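Local coordinates for protein MIP07328p (Drosophila melanogaster, PDB 6FKK) that probably acts as a chemorepellent axon guidance cue, its extracellular sema domain binding semaphorin receptors in cell-cell signalling, at residues A[198-212]-A[269-283]. Sequence-based numbering, arbitrary orientation.
Sequences VGAIERNGYVLFFFR and EIQAISPIVESGSKS
I273 extends from strand 265-279 and puts its CD1 against the ring of F210, 3.5 Å from F210 CD1, with the two side chains crossing at about a right angle. Its CG1 sits between the backbone N and the carbonyl carbon (chi1 66°), which, with chi2 extended, points CD1 at the hairpin of strands 196-203 and 206-214. There the same methyl lies 3.8 Å from G199 CA; the I201 and I273 side chains reach toward each other tip to tip, I273 CD1 being closest to I201 CG1, while I273 CG2 turns to V198 CG2. A classic beta bulge sets V198 and G199 together opposite F210 of the partner strand. Further along, I276 slants across I201, CG1 to I201 CG2, and its CD1 touches R203 CD at 3.7 Å, the two side chains crossing at about a right angle.

Arginines close both ends. R203, bent at chi2 (76°), gives NH2 to S283 OG at 2.7 Å, the oxygen tilted 33° from the guanidinium plane; E278 OE2 comes to the guanidinium edge at NH1, a long salt bridge of 3.6 Å with the two planes nearly parallel. At the other end R212 NH1 makes a weak hydrogen bond to I270 O, and the Q271 amide covers one guanidinium face.

The two hairpins belong to the sema domain, a beta-propeller. Between them lies an apolar seam with no backbone hydrogen bonds across it, so direct polar attachment rests on the arginines at its two ends, R203 and R212.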
# COMPACT_ATOMS: atom_id res chain seq x y z
N VAL A 198 -1.01 2.37 6.70
CA VAL A 198 -0.89 2.52 5.26
C VAL A 198 -1.50 1.36 4.48
O VAL A 198 -1.61 1.46 3.25
CB VAL A 198 0.58 2.72 4.82
CG1 VAL A 198 1.23 3.84 5.62
CG2 VAL A 198 1.36 1.42 4.97
N GLY A 199 -1.89 0.28 5.14
CA GLY A 199 -2.49 -0.83 4.43
C GLY A 199 -2.73 -2.08 5.25
O GLY A 199 -2.15 -2.25 6.33
N ALA A 200 -3.58 -2.97 4.75
CA ALA A 200 -3.90 -4.23 5.41
C ALA A 200 -4.10 -5.30 4.36
O ALA A 200 -4.86 -5.10 3.41
CB ALA A 200 -5.15 -4.09 6.29
N ILE A 201 -3.41 -6.43 4.52
CA ILE A 201 -3.47 -7.53 3.56
C ILE A 201 -3.82 -8.81 4.29
O ILE A 201 -3.24 -9.11 5.35
CB ILE A 201 -2.14 -7.70 2.80
CG1 ILE A 201 -1.63 -6.37 2.26
CG2 ILE A 201 -2.32 -8.70 1.67
CD1 ILE A 201 -2.42 -5.84 1.08
N GLU A 202 -4.75 -9.58 3.73
CA GLU A 202 -5.08 -10.91 4.23
C GLU A 202 -4.16 -11.94 3.58
O GLU A 202 -3.89 -11.87 2.38
CB GLU A 202 -6.54 -11.24 3.94
CG GLU A 202 -6.96 -12.66 4.32
CD GLU A 202 -8.26 -13.08 3.66
OE1 GLU A 202 -8.81 -12.29 2.86
OE2 GLU A 202 -8.74 -14.20 3.94
N ARG A 203 -3.68 -12.89 4.38
CA ARG A 203 -2.75 -13.89 3.86
C ARG A 203 -2.68 -15.08 4.81
O ARG A 203 -2.33 -14.91 5.98
CB ARG A 203 -1.36 -13.28 3.67
CG ARG A 203 -0.31 -14.27 3.17
CD ARG A 203 -0.47 -14.55 1.69
NE ARG A 203 0.65 -15.34 1.17
CZ ARG A 203 0.91 -15.51 -0.12
NH1 ARG A 203 0.13 -14.95 -1.03
NH2 ARG A 203 1.95 -16.24 -0.50
N ASN A 204 -3.01 -16.27 4.30
CA ASN A 204 -2.72 -17.55 4.94
C ASN A 204 -3.25 -17.61 6.38
O ASN A 204 -2.55 -18.00 7.31
CB ASN A 204 -1.21 -17.83 4.92
CG ASN A 204 -0.70 -18.11 3.52
OD1 ASN A 204 -1.44 -18.56 2.65
ND2 ASN A 204 0.59 -17.85 3.30
N GLY A 205 -4.51 -17.23 6.54
CA GLY A 205 -5.12 -17.26 7.85
C GLY A 205 -4.74 -16.11 8.76
O GLY A 205 -5.25 -16.04 9.89
N TYR A 206 -3.87 -15.22 8.32
CA TYR A 206 -3.52 -14.01 9.06
C TYR A 206 -4.11 -12.79 8.38
O TYR A 206 -4.55 -12.84 7.22
CB TYR A 206 -1.99 -13.85 9.17
CG TYR A 206 -1.27 -15.02 9.81
CD1 TYR A 206 -1.21 -15.15 11.19
CD2 TYR A 206 -0.62 -15.96 9.03
CE1 TYR A 206 -0.55 -16.21 11.77
CE2 TYR A 206 0.05 -17.03 9.60
CZ TYR A 206 0.08 -17.15 10.98
OH TYR A 206 0.74 -18.20 11.56
N VAL A 207 -4.11 -11.68 9.11
CA VAL A 207 -4.35 -10.36 8.55
C VAL A 207 -3.15 -9.50 8.90
O VAL A 207 -2.84 -9.31 10.09
CB VAL A 207 -5.65 -9.73 9.07
CG1 VAL A 207 -5.82 -8.33 8.50
CG2 VAL A 207 -6.84 -10.59 8.70
N LEU A 208 -2.45 -9.01 7.88
CA LEU A 208 -1.25 -8.22 8.06
C LEU A 208 -1.58 -6.74 7.96
O LEU A 208 -2.36 -6.33 7.10
CB LEU A 208 -0.20 -8.59 7.00
CG LEU A 208 0.15 -10.07 6.88
CD1 LEU A 208 0.90 -10.34 5.59
CD2 LEU A 208 0.97 -10.54 8.08
N PHE A 209 -1.00 -5.95 8.86
CA PHE A 209 -1.17 -4.50 8.86
C PHE A 209 0.19 -3.83 8.70
O PHE A 209 1.18 -4.28 9.29
CB PHE A 209 -1.84 -4.01 10.15
CG PHE A 209 -3.24 -4.53 10.35
CD1 PHE A 209 -3.45 -5.76 10.95
CD2 PHE A 209 -4.33 -3.79 9.92
CE1 PHE A 209 -4.73 -6.24 11.13
CE2 PHE A 209 -5.61 -4.27 10.10
CZ PHE A 209 -5.82 -5.50 10.70
N PHE A 210 0.23 -2.77 7.91
CA PHE A 210 1.46 -2.02 7.66
C PHE A 210 1.25 -0.58 8.10
O PHE A 210 0.26 0.05 7.73
CB PHE A 210 1.85 -2.08 6.18
CG PHE A 210 2.17 -3.47 5.70
CD1 PHE A 210 1.17 -4.34 5.31
CD2 PHE A 210 3.49 -3.91 5.66
CE1 PHE A 210 1.46 -5.61 4.87
CE2 PHE A 210 3.79 -5.19 5.22
CZ PHE A 210 2.78 -6.04 4.83
N PHE A 211 2.19 -0.07 8.90
CA PHE A 211 2.05 1.27 9.47
C PHE A 211 3.42 1.75 9.94
O PHE A 211 4.38 0.99 10.03
CB PHE A 211 1.05 1.27 10.63
CG PHE A 211 1.46 0.41 11.79
CD1 PHE A 211 1.16 -0.95 11.80
CD2 PHE A 211 2.13 0.95 12.87
CE1 PHE A 211 1.53 -1.75 12.87
CE2 PHE A 211 2.51 0.16 13.94
CZ PHE A 211 2.20 -1.19 13.94
N ARG A 212 3.48 3.05 10.24
CA ARG A 212 4.63 3.67 10.86
C ARG A 212 4.22 4.20 12.23
O ARG A 212 3.08 4.62 12.43
CB ARG A 212 5.20 4.80 10.00
CG ARG A 212 4.20 5.89 9.67
CD ARG A 212 4.79 6.92 8.72
NE ARG A 212 3.86 8.01 8.44
CZ ARG A 212 2.98 7.99 7.44
NH1 ARG A 212 2.91 6.94 6.64
NH2 ARG A 212 2.16 9.02 7.25
N GLU A 269 10.16 5.63 7.20
CA GLU A 269 8.76 6.05 7.22
C GLU A 269 8.06 5.52 5.98
O GLU A 269 8.15 6.11 4.90
CB GLU A 269 8.65 7.57 7.33
CG GLU A 269 9.19 8.13 8.63
CD GLU A 269 8.86 9.60 8.82
OE1 GLU A 269 8.43 10.24 7.84
OE2 GLU A 269 9.02 10.10 9.95
N ILE A 270 7.35 4.40 6.14
CA ILE A 270 6.59 3.83 5.03
C ILE A 270 5.43 4.75 4.68
O ILE A 270 4.87 5.44 5.54
CB ILE A 270 6.10 2.41 5.40
CG1 ILE A 270 5.59 1.68 4.16
CG2 ILE A 270 5.03 2.47 6.47
CD1 ILE A 270 5.36 0.20 4.39
N GLN A 271 5.08 4.78 3.39
CA GLN A 271 4.09 5.73 2.91
C GLN A 271 2.96 5.05 2.15
O GLN A 271 1.82 5.54 2.16
CB GLN A 271 4.76 6.78 2.01
CG GLN A 271 5.79 7.65 2.72
CD GLN A 271 5.15 8.59 3.73
OE1 GLN A 271 4.03 9.05 3.54
NE2 GLN A 271 5.87 8.86 4.81
N ALA A 272 3.26 3.93 1.50
CA ALA A 272 2.26 3.22 0.71
C ALA A 272 2.74 1.80 0.45
O ALA A 272 3.95 1.53 0.45
CB ALA A 272 1.98 3.92 -0.62
N ILE A 273 1.79 0.90 0.23
CA ILE A 273 2.08 -0.47 -0.16
C ILE A 273 1.17 -0.86 -1.33
O ILE A 273 0.14 -0.23 -1.57
CB ILE A 273 1.90 -1.48 0.99
CG1 ILE A 273 0.43 -1.56 1.42
CG2 ILE A 273 2.79 -1.11 2.17
CD1 ILE A 273 0.13 -2.70 2.36
N SER A 274 1.58 -1.89 -2.04
CA SER A 274 0.81 -2.48 -3.11
C SER A 274 0.17 -3.77 -2.64
O SER A 274 0.55 -4.32 -1.60
CB SER A 274 1.72 -2.76 -4.31
OG SER A 274 2.64 -3.80 -4.01
N PRO A 275 -0.82 -4.29 -3.37
CA PRO A 275 -1.33 -5.63 -3.05
C PRO A 275 -0.24 -6.67 -3.22
O PRO A 275 0.83 -6.41 -3.78
CB PRO A 275 -2.46 -5.84 -4.07
CG PRO A 275 -2.85 -4.47 -4.49
CD PRO A 275 -1.60 -3.64 -4.44
N ILE A 276 -0.51 -7.88 -2.71
CA ILE A 276 0.46 -8.96 -2.87
C ILE A 276 0.63 -9.27 -4.34
O ILE A 276 -0.34 -9.55 -5.06
CB ILE A 276 0.02 -10.20 -2.08
CG1 ILE A 276 0.11 -9.94 -0.58
CG2 ILE A 276 0.90 -11.39 -2.45
CD1 ILE A 276 -0.12 -11.17 0.27
N VAL A 277 1.88 -9.21 -4.81
CA VAL A 277 2.22 -9.46 -6.21
C VAL A 277 2.79 -10.86 -6.33
O VAL A 277 3.59 -11.30 -5.50
CB VAL A 277 3.22 -8.40 -6.71
CG1 VAL A 277 3.79 -8.79 -8.06
CG2 VAL A 277 2.56 -7.04 -6.79
N GLU A 278 2.36 -11.58 -7.37
CA GLU A 278 2.84 -12.94 -7.63
C GLU A 278 3.88 -12.87 -8.74
O GLU A 278 3.55 -12.79 -9.92
CB GLU A 278 1.68 -13.85 -8.00
CG GLU A 278 0.65 -14.04 -6.89
CD GLU A 278 1.21 -14.77 -5.68
OE1 GLU A 278 2.22 -15.50 -5.83
OE2 GLU A 278 0.63 -14.63 -4.58
N SER A 279 5.16 -12.90 -8.35
CA SER A 279 6.28 -12.88 -9.29
C SER A 279 6.92 -14.26 -9.25
O SER A 279 7.77 -14.54 -8.41
CB SER A 279 7.28 -11.77 -8.94
OG SER A 279 6.67 -10.50 -8.91
N GLY A 280 6.49 -15.13 -10.16
CA GLY A 280 6.99 -16.49 -10.15
C GLY A 280 6.51 -17.24 -8.92
O GLY A 280 5.35 -17.16 -8.52
N SER A 281 7.44 -17.96 -8.29
CA SER A 281 7.13 -18.72 -7.09
C SER A 281 7.13 -17.86 -5.83
O SER A 281 6.93 -18.40 -4.74
CB SER A 281 8.12 -19.87 -6.93
OG SER A 281 9.43 -19.38 -6.75
N LYS A 282 7.35 -16.56 -5.96
CA LYS A 282 7.51 -15.67 -4.82
C LYS A 282 6.36 -14.68 -4.74
O LYS A 282 5.94 -14.12 -5.75
CB LYS A 282 8.84 -14.92 -4.91
CG LYS A 282 10.04 -15.83 -5.12
CD LYS A 282 11.34 -15.06 -5.12
CE LYS A 282 12.52 -15.99 -5.35
NZ LYS A 282 12.53 -17.11 -4.37
N SER A 283 5.85 -14.49 -3.53
CA SER A 283 4.80 -13.51 -3.25
C SER A 283 5.45 -12.26 -2.68
O SER A 283 6.13 -12.32 -1.64
CB SER A 283 3.77 -14.08 -2.28
OG SER A 283 3.29 -15.34 -2.71